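PA0821 (Pseudomonas aeruginosa, PDB 7DRG) probably acts as the immunity protein (antitoxin) that neutralises a putative VRR-NUC domain effector of the type VI secretion system. Local coordinates at residues L76-Y90 with H108-R120. Residues are numbered along the deposited sequence; the frame is centred on the assembly and turned at random.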
ATOM      1  N   LEU B  76     -27.639  -8.794  13.870  1.00 21.17           N
ATOM      2  CA  LEU B  76     -27.231  -8.382  15.208  1.00 20.56           C
ATOM      3  C   LEU B  76     -26.273  -9.422  15.773  1.00 19.99           C
ATOM      4  O   LEU B  76     -26.648 -10.594  15.939  1.00 23.00           O
ATOM      5  CB  LEU B  76     -28.443  -8.218  16.131  1.00 21.23           C
ATOM      6  CG  LEU B  76     -28.060  -7.998  17.593  1.00 19.56           C
ATOM      7  CD1 LEU B  76     -27.293  -6.696  17.758  1.00 20.65           C
ATOM      8  CD2 LEU B  76     -29.317  -8.005  18.454  1.00 22.39           C
ATOM      9  N   TRP B  77     -25.050  -8.993  16.079  1.00 21.11           N
ATOM     10  CA  TRP B  77     -24.039  -9.834  16.714  1.00 21.73           C
ATOM     11  C   TRP B  77     -23.955  -9.495  18.200  1.00 24.50           C
ATOM     12  O   TRP B  77     -23.926  -8.316  18.575  1.00 23.46           O
ATOM     13  CB  TRP B  77     -22.662  -9.641  16.054  1.00 23.39           C
ATOM     14  CG  TRP B  77     -22.493 -10.301  14.703  1.00 26.76           C
ATOM     15  CD1 TRP B  77     -22.565  -9.702  13.468  1.00 30.72           C
ATOM     16  CD2 TRP B  77     -22.206 -11.687  14.458  1.00 29.96           C
ATOM     17  NE1 TRP B  77     -22.349 -10.637  12.480  1.00 30.14           N
ATOM     18  CE2 TRP B  77     -22.124 -11.858  13.059  1.00 37.86           C
ATOM     19  CE3 TRP B  77     -22.014 -12.796  15.285  1.00 29.12           C
ATOM     20  CZ2 TRP B  77     -21.858 -13.095  12.474  1.00 29.85           C
ATOM     21  CZ3 TRP B  77     -21.754 -14.023  14.702  1.00 41.17           C
ATOM     22  CH2 TRP B  77     -21.684 -14.162  13.311  1.00 37.46           C
ATOM     23  N   ARG B  78     -23.923 -10.525  19.044  1.00 21.23           N
ATOM     24  CA  ARG B  78     -23.775 -10.359  20.482  1.00 26.81           C
ATOM     25  C   ARG B  78     -22.758 -11.369  20.992  1.00 31.09           C
ATOM     26  O   ARG B  78     -22.790 -12.537  20.599  1.00 30.51           O
ATOM     27  CB  ARG B  78     -25.112 -10.547  21.220  1.00 26.47           C
ATOM     28  CG  ARG B  78     -26.174  -9.481  20.916  1.00 21.59           C
ATOM     29  CD  ARG B  78     -27.470  -9.791  21.653  1.00 25.03           C
ATOM     30  NE  ARG B  78     -27.925 -11.127  21.307  1.00 28.16           N
ATOM     31  CZ  ARG B  78     -28.720 -11.864  22.067  1.00 33.88           C
ATOM     32  NH1 ARG B  78     -29.167 -11.386  23.225  1.00 33.99           N
ATOM     33  NH2 ARG B  78     -29.069 -13.079  21.665  1.00 32.96           N
ATOM     34  N   GLU B  79     -21.857 -10.923  21.866  1.00 28.11           N
ATOM     35  CA  GLU B  79     -20.831 -11.819  22.392  1.00 31.36           C
ATOM     36  C   GLU B  79     -21.380 -12.591  23.584  1.00 34.10           C
ATOM     37  O   GLU B  79     -21.760 -11.990  24.596  1.00 39.08           O
ATOM     38  CB  GLU B  79     -19.572 -11.051  22.786  1.00 39.40           C
ATOM     39  CG  GLU B  79     -18.499 -11.949  23.389  1.00 52.82           C
ATOM     40  CD  GLU B  79     -17.144 -11.276  23.491  1.00 62.96           C
ATOM     41  OE1 GLU B  79     -16.153 -11.988  23.763  1.00 65.80           O
ATOM     42  OE2 GLU B  79     -17.069 -10.043  23.296  1.00 60.96           O
ATOM     43  N   GLU B  80     -21.416 -13.922  23.455  1.00 35.74           N
ATOM     44  CA  GLU B  80     -21.875 -14.885  24.454  1.00 40.34           C
ATOM     45  C   GLU B  80     -23.082 -14.373  25.235  1.00 40.48           C
ATOM     46  O   GLU B  80     -22.990 -14.135  26.445  1.00 43.83           O
ATOM     47  CB  GLU B  80     -20.731 -15.251  25.400  1.00 51.19           C
ATOM     48  CG  GLU B  80     -19.496 -15.750  24.659  1.00 62.03           C
ATOM     49  CD  GLU B  80     -18.607 -16.638  25.505  1.00 75.52           C
ATOM     50  OE1 GLU B  80     -17.849 -17.443  24.922  1.00 80.44           O
ATOM     51  OE2 GLU B  80     -18.667 -16.536  26.748  1.00 81.64           O
ATOM     52  N   PRO B  81     -24.227 -14.203  24.577  1.00 40.31           N
ATOM     53  CA  PRO B  81     -25.403 -13.680  25.272  1.00 36.78           C
ATOM     54  C   PRO B  81     -25.981 -14.694  26.247  1.00 36.78           C
ATOM     55  O   PRO B  81     -25.931 -15.906  26.027  1.00 39.46           O
ATOM     56  CB  PRO B  81     -26.385 -13.390  24.133  1.00 36.82           C
ATOM     57  CG  PRO B  81     -25.996 -14.349  23.061  1.00 38.75           C
ATOM     58  CD  PRO B  81     -24.505 -14.509  23.163  1.00 38.95           C
ATOM     59  N   ALA B  82     -26.542 -14.174  27.343  1.00 39.00           N
ATOM     60  CA  ALA B  82     -27.172 -15.042  28.330  1.00 44.25           C
ATOM     61  C   ALA B  82     -28.432 -15.695  27.776  1.00 46.11           C
ATOM     62  O   ALA B  82     -28.775 -16.814  28.174  1.00 46.77           O
ATOM     63  CB  ALA B  82     -27.487 -14.246  29.597  1.00 44.75           C
ATOM     64  N   GLN B  83     -29.127 -15.020  26.862  1.00 41.84           N
ATOM     65  CA  GLN B  83     -30.289 -15.568  26.178  1.00 43.93           C
ATOM     66  C   GLN B  83     -30.124 -15.370  24.678  1.00 35.49           C
ATOM     67  O   GLN B  83     -29.534 -14.382  24.232  1.00 40.38           O
ATOM     68  CB  GLN B  83     -31.583 -14.909  26.667  1.00 52.82           C
ATOM     69  CG  GLN B  83     -31.837 -15.086  28.154  1.00 61.22           C
ATOM     70  CD  GLN B  83     -33.154 -14.482  28.596  1.00 69.55           C
ATOM     71  OE1 GLN B  83     -33.292 -13.261  28.698  1.00 72.99           O
ATOM     72  NE2 GLN B  83     -34.133 -15.337  28.862  1.00 68.25           N
ATOM     73  N   GLY B  84     -30.617 -16.321  23.905  1.00 38.57           N
ATOM     74  CA  GLY B  84     -30.512 -16.202  22.469  1.00 36.25           C
ATOM     75  C   GLY B  84     -29.180 -16.673  21.920  1.00 36.84           C
ATOM     76  O   GLY B  84     -28.424 -17.421  22.554  1.00 35.82           O
ATOM     77  N   LYS B  85     -28.898 -16.221  20.690  1.00 29.87           N
ATOM     78  CA  LYS B  85     -27.765 -16.666  19.915  1.00 31.66           C
ATOM     79  C   LYS B  85     -26.790 -15.520  19.682  1.00 26.09           C
ATOM     80  O   LYS B  85     -27.179 -14.346  19.723  1.00 28.32           O
ATOM     81  CB  LYS B  85     -28.220 -17.221  18.562  1.00 33.07           C
ATOM     82  CG  LYS B  85     -29.079 -18.473  18.681  1.00 37.25           C
ATOM     83  CD  LYS B  85     -28.239 -19.671  19.083  1.00 47.84           C
ATOM     84  CE  LYS B  85     -29.106 -20.907  19.217  1.00 48.17           C
ATOM     85  NZ  LYS B  85     -30.050 -20.990  18.077  1.00 50.65           N
ATOM     86  N   PRO B  86     -25.511 -15.833  19.471  1.00 30.18           N
ATOM     87  CA  PRO B  86     -24.553 -14.787  19.087  1.00 28.93           C
ATOM     88  C   PRO B  86     -24.946 -14.051  17.820  1.00 31.02           C
ATOM     89  O   PRO B  86     -24.663 -12.853  17.702  1.00 26.50           O
ATOM     90  CB  PRO B  86     -23.241 -15.566  18.908  1.00 33.09           C
ATOM     91  CG  PRO B  86     -23.399 -16.768  19.770  1.00 33.78           C
ATOM     92  CD  PRO B  86     -24.852 -17.131  19.712  1.00 30.16           C
ATOM     93  N   LEU B  87     -25.607 -14.720  16.878  1.00 26.74           N
ATOM     94  CA  LEU B  87     -26.024 -14.118  15.619  1.00 24.66           C
ATOM     95  C   LEU B  87     -27.535 -14.202  15.477  1.00 24.18           C
ATOM     96  O   LEU B  87     -28.112 -15.288  15.586  1.00 27.94           O
ATOM     97  CB  LEU B  87     -25.359 -14.809  14.429  1.00 24.57           C
ATOM     98  CG  LEU B  87     -25.843 -14.275  13.081  1.00 23.97           C
ATOM     99  CD1 LEU B  87     -25.502 -12.795  12.949  1.00 21.85           C
ATOM    100  CD2 LEU B  87     -25.229 -15.084  11.946  1.00 29.09           C
ATOM    101  N   THR B  88     -28.173 -13.059  15.216  1.00 23.31           N
ATOM    102  CA  THR B  88     -29.615 -12.983  15.016  1.00 23.63           C
ATOM    103  C   THR B  88     -29.906 -12.149  13.776  1.00 26.95           C
ATOM    104  O   THR B  88     -29.333 -11.070  13.610  1.00 23.92           O
ATOM    105  CB  THR B  88     -30.315 -12.363  16.240  1.00 27.54           C
ATOM    106  OG1 THR B  88     -29.890 -13.034  17.436  1.00 30.29           O
ATOM    107  CG2 THR B  88     -31.830 -12.470  16.110  1.00 29.19           C
ATOM    108  N   ALA B  89     -30.790 -12.641  12.909  1.00 25.81           N
ATOM    109  CA  ALA B  89     -31.252 -11.815  11.800  1.00 25.38           C
ATOM    110  C   ALA B  89     -31.981 -10.593  12.344  1.00 24.53           C
ATOM    111  O   ALA B  89     -32.723 -10.684  13.323  1.00 24.83           O
ATOM    112  CB  ALA B  89     -32.174 -12.605  10.875  1.00 24.83           C
ATOM    113  N   TYR B  90     -31.760  -9.441  11.705  1.00 22.61           N
ATOM    114  CA  TYR B  90     -32.309  -8.188  12.228  1.00 25.35           C
ATOM    115  C   TYR B  90     -33.830  -8.246  12.342  1.00 27.48           C
ATOM    116  O   TYR B  90     -34.412  -7.715  13.297  1.00 25.32           O
ATOM    117  CB  TYR B  90     -31.868  -7.023  11.339  1.00 21.98           C
ATOM    118  CG  TYR B  90     -32.471  -5.676  11.694  1.00 21.56           C
ATOM    119  CD1 TYR B  90     -32.155  -5.044  12.891  1.00 22.72           C
ATOM    120  CD2 TYR B  90     -33.327  -5.030  10.811  1.00 25.19           C
ATOM    121  CE1 TYR B  90     -32.708  -3.800  13.214  1.00 21.66           C
ATOM    122  CE2 TYR B  90     -33.880  -3.797  11.122  1.00 28.35           C
ATOM    123  CZ  TYR B  90     -33.561  -3.185  12.316  1.00 30.30           C
ATOM    124  OH  TYR B  90     -34.112  -1.955  12.606  1.00 32.79           O
ATOM    125  N   HIS B 108     -22.318  -7.489  30.664  1.00 27.30           N
ATOM    126  CA  HIS B 108     -21.517  -6.811  29.653  1.00 26.03           C
ATOM    127  C   HIS B 108     -22.409  -6.433  28.477  1.00 26.73           C
ATOM    128  O   HIS B 108     -23.138  -7.276  27.950  1.00 29.08           O
ATOM    129  CB  HIS B 108     -20.367  -7.724  29.205  1.00 23.86           C
ATOM    130  CG  HIS B 108     -19.711  -7.324  27.918  1.00 32.41           C
ATOM    131  ND1 HIS B 108     -19.068  -6.117  27.744  1.00 35.56           N
ATOM    132  CD2 HIS B 108     -19.572  -7.994  26.749  1.00 33.79           C
ATOM    133  CE1 HIS B 108     -18.575  -6.053  26.520  1.00 34.84           C
ATOM    134  NE2 HIS B 108     -18.864  -7.181  25.895  1.00 31.84           N
ATOM    135  N   LEU B 109     -22.374  -5.164  28.080  1.00 22.71           N
ATOM    136  CA  LEU B 109     -23.142  -4.746  26.914  1.00 22.19           C
ATOM    137  C   LEU B 109     -22.401  -5.168  25.658  1.00 19.94           C
ATOM    138  O   LEU B 109     -21.244  -4.787  25.463  1.00 21.45           O
ATOM    139  CB  LEU B 109     -23.348  -3.236  26.898  1.00 22.26           C
ATOM    140  CG  LEU B 109     -23.969  -2.604  28.130  1.00 23.01           C
ATOM    141  CD1 LEU B 109     -24.449  -1.225  27.760  1.00 22.12           C
ATOM    142  CD2 LEU B 109     -25.085  -3.478  28.650  1.00 31.46           C
ATOM    143  N   SER B 110     -23.068  -5.936  24.797  1.00 19.43           N
ATOM    144  CA  SER B 110     -22.458  -6.365  23.536  1.00 18.82           C
ATOM    145  C   SER B 110     -23.564  -6.404  22.486  1.00 24.05           C
ATOM    146  O   SER B 110     -24.400  -7.312  22.500  1.00 23.58           O
ATOM    147  CB  SER B 110     -21.779  -7.723  23.683  1.00 24.35           C
ATOM    148  OG  SER B 110     -21.185  -8.132  22.461  1.00 27.91           O
ATOM    149  N   PHE B 111     -23.574  -5.412  21.595  1.00 20.76           N
ATOM    150  CA  PHE B 111     -24.583  -5.314  20.546  1.00 18.57           C
ATOM    151  C   PHE B 111     -23.924  -4.724  19.317  1.00 24.64           C
ATOM    152  O   PHE B 111     -23.453  -3.582  19.357  1.00 26.60           O
ATOM    153  CB  PHE B 111     -25.764  -4.429  20.966  1.00 19.38           C
ATOM    154  CG  PHE B 111     -26.478  -4.903  22.197  1.00 21.26           C
ATOM    155  CD1 PHE B 111     -27.458  -5.879  22.111  1.00 21.21           C
ATOM    156  CD2 PHE B 111     -26.179  -4.360  23.439  1.00 22.12           C
ATOM    157  CE1 PHE B 111     -28.121  -6.311  23.241  1.00 23.76           C
ATOM    158  CE2 PHE B 111     -26.836  -4.797  24.578  1.00 21.58           C
ATOM    159  CZ  PHE B 111     -27.808  -5.772  24.477  1.00 24.90           C
ATOM    160  N   CYS B 112     -23.907  -5.478  18.226  1.00 18.03           N
ATOM    161  CA  CYS B 112     -23.321  -4.994  16.979  1.00 18.79           C
ATOM    162  C   CYS B 112     -24.315  -5.216  15.848  1.00 21.61           C
ATOM    163  O   CYS B 112     -24.501  -6.351  15.397  1.00 22.84           O
ATOM    164  CB  CYS B 112     -21.997  -5.695  16.693  1.00 18.48           C
ATOM    165  SG  CYS B 112     -21.207  -5.052  15.217  1.00 27.91           S
ATOM    166  N   TYR B 113     -24.953  -4.135  15.399  1.00 15.74           N
ATOM    167  CA  TYR B 113     -25.867  -4.174  14.268  1.00 17.37           C
ATOM    168  C   TYR B 113     -25.086  -3.872  13.000  1.00 19.45           C
ATOM    169  O   TYR B 113     -24.360  -2.871  12.939  1.00 18.26           O
ATOM    170  CB  TYR B 113     -26.983  -3.144  14.421  1.00 16.18           C
ATOM    171  CG  TYR B 113     -27.940  -3.386  15.569  1.00 16.93           C
ATOM    172  CD1 TYR B 113     -27.673  -2.886  16.840  1.00 18.25           C
ATOM    173  CD2 TYR B 113     -29.119  -4.090  15.370  1.00 19.13           C
ATOM    174  CE1 TYR B 113     -28.572  -3.085  17.891  1.00 20.05           C
ATOM    175  CE2 TYR B 113     -30.023  -4.288  16.417  1.00 19.32           C
ATOM    176  CZ  TYR B 113     -29.733  -3.793  17.665  1.00 24.23           C
ATOM    177  OH  TYR B 113     -30.624  -3.989  18.694  1.00 24.22           O
ATOM    178  N   THR B 114     -25.241  -4.726  11.989  1.00 20.74           N
ATOM    179  CA  THR B 114     -24.523  -4.552  10.731  1.00 21.38           C
ATOM    180  C   THR B 114     -25.496  -4.627   9.562  1.00 20.77           C
ATOM    181  O   THR B 114     -26.660  -4.998   9.712  1.00 20.68           O
ATOM    182  CB  THR B 114     -23.417  -5.602  10.550  1.00 23.49           C
ATOM    183  OG1 THR B 114     -24.003  -6.895  10.353  1.00 28.73           O
ATOM    184  CG2 THR B 114     -22.483  -5.638  11.751  1.00 23.07           C
ATOM    185  N   SER B 115     -24.989  -4.282   8.374  1.00 20.85           N
ATOM    186  CA  SER B 115     -25.797  -4.259   7.160  1.00 22.28           C
ATOM    187  C   SER B 115     -25.223  -5.137   6.055  1.00 21.38           C
ATOM    188  O   SER B 115     -25.663  -5.031   4.907  1.00 21.37           O
ATOM    189  CB  SER B 115     -25.952  -2.821   6.643  1.00 18.99           C
ATOM    190  OG  SER B 115     -24.681  -2.273   6.316  1.00 21.38           O
ATOM    191  N   GLY B 116     -24.271  -6.013   6.361  1.00 21.11           N
ATOM    192  CA  GLY B 116     -23.765  -6.907   5.333  1.00 23.26           C
ATOM    193  C   GLY B 116     -24.850  -7.851   4.842  1.00 24.91           C
ATOM    194  O   GLY B 116     -25.702  -8.299   5.610  1.00 23.62           O
ATOM    195  N   LYS B 117     -24.816  -8.166   3.545  1.00 23.50           N
ATOM    196  CA  LYS B 117     -25.782  -9.126   3.012  1.00 28.26           C
ATOM    197  C   LYS B 117     -25.633 -10.484   3.690  1.00 26.45           C
ATOM    198  O   LYS B 117     -26.606 -11.050   4.204  1.00 28.80           O
ATOM    199  CB  LYS B 117     -25.624  -9.265   1.496  1.00 34.69           C
ATOM    200  CG  LYS B 117     -26.631 -10.230   0.887  1.00 46.58           C
ATOM    201  CD  LYS B 117     -26.493 -10.338  -0.622  1.00 52.95           C
ATOM    202  CE  LYS B 117     -27.348 -11.482  -1.159  1.00 58.56           C
ATOM    203  NZ  LYS B 117     -28.778 -11.369  -0.745  1.00 64.49           N
ATOM    204  N   LYS B 118     -24.423 -11.028   3.689  1.00 26.58           N
ATOM    205  CA  LYS B 118     -24.103 -12.193   4.496  1.00 27.97           C
ATOM    206  C   LYS B 118     -23.625 -11.735   5.868  1.00 25.85           C
ATOM    207  O   LYS B 118     -23.085 -10.639   6.014  1.00 25.50           O
ATOM    208  CB  LYS B 118     -23.035 -13.038   3.803  1.00 32.25           C
ATOM    209  CG  LYS B 118     -23.420 -13.427   2.380  1.00 35.50           C
ATOM    210  CD  LYS B 118     -22.603 -14.597   1.852  1.00 47.26           C
ATOM    211  CE  LYS B 118     -21.393 -14.128   1.069  1.00 47.76           C
ATOM    212  NZ  LYS B 118     -20.381 -13.481   1.938  1.00 55.47           N
ATOM    213  N   SER B 119     -23.856 -12.569   6.888  1.00 26.36           N
ATOM    214  CA  SER B 119     -23.432 -12.190   8.233  1.00 24.23           C
ATOM    215  C   SER B 119     -21.922 -11.979   8.310  1.00 27.14           C
ATOM    216  O   SER B 119     -21.451 -11.227   9.172  1.00 30.38           O
ATOM    217  CB  SER B 119     -23.883 -13.247   9.252  1.00 23.84           C
ATOM    218  OG  SER B 119     -23.272 -14.503   8.986  1.00 28.79           O
ATOM    219  N   ARG B 120     -21.166 -12.609   7.407  1.00 25.76           N
ATOM    220  CA  ARG B 120     -19.721 -12.479   7.331  1.00 24.74           C
ATOM    221  C   ARG B 120     -19.283 -11.193   6.637  1.00 27.83           C
ATOM    222  O   ARG B 120     -18.123 -10.790   6.778  1.00 27.36           O
ATOM    223  CB  ARG B 120     -19.160 -13.698   6.590  1.00 31.42           C
ATOM    224  CG  ARG B 120     -17.664 -13.899   6.667  1.00 38.52           C
ATOM    225  CD  ARG B 120     -17.288 -15.107   5.836  1.00 38.62           C
ATOM    226  NE  ARG B 120     -15.874 -15.438   5.942  1.00 45.37           N
ATOM    227  CZ  ARG B 120     -15.279 -16.358   5.195  1.00 46.95           C
ATOM    228  NH1 ARG B 120     -15.985 -17.023   4.290  1.00 48.51           N
ATOM    229  NH2 ARG B 120     -13.986 -16.607   5.346  1.00 52.14           N
TER
HETATM  230  O   HOH W   1     -21.034  -8.075  19.798  1.00 48.16           O
HETATM  231  O   HOH W   2     -18.568  -7.589  22.920  1.00 33.43           O
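Trp77 and Cys112 form an antiparallel hydrogen-bonded pair, joined by a nearly straight bond from Trp77 N to Cys112 O (2.8 Å, 176° at the hydrogen) and a more bent one from Cys112 N back to Trp77 O, with Leu76 and Tyr113 as the adjoining non-hydrogen-bonded pair. On the face that carries Leu76 and Tyr113, the leucine's first two torsions (chi1 171°, chi2 64°) carry CD1 squarely over the centre of the Tyr113 ring, 3.6 Å from the centroid, in a CH-pi contact. The same methyl lies against Phe111 CA and CB, near the plane of its ring. Tyr90 crosses Tyr113 at about a right angle, its CD1 against the edge of that ring, while its hydroxyl bonds to Glu66. Helix 96-101 packs on this apolar face through Met99 and Leu96.

The strands belong to an antiparallel sheet in which 75-77 is flanked by 87-89 and 109-114, and 109-114 pairs in turn with 126-131, in a protein of the type VI immunity family for VRR-NUC effectors.

On the other face Trp77 lays its CB against Cys112 CB, and its indole edge reaches the loop that follows strand 109-114. NE1 makes a weak, long bond to Ser119 O (3.5 Å), which lies in the ring plane, and CZ2 touches Ser119 CB. Leu87 CD1 covers one face of the indole, while its CD2 presses on Ser119 CB at 3.5 Å.

Beyond the paired residues, a side chain takes over from the backbone: Ser110 OG accepts from Glu79 N at 2.9 Å. One water bonds to this hydroxyl and, weakly, to Trp77 O; a second joins it to Glu79 OE2 and to His108 NE2, which stand 4.3 Å apart, while His108 ND1 is hydrogen-bonded to Gly131 O on strand 126-131.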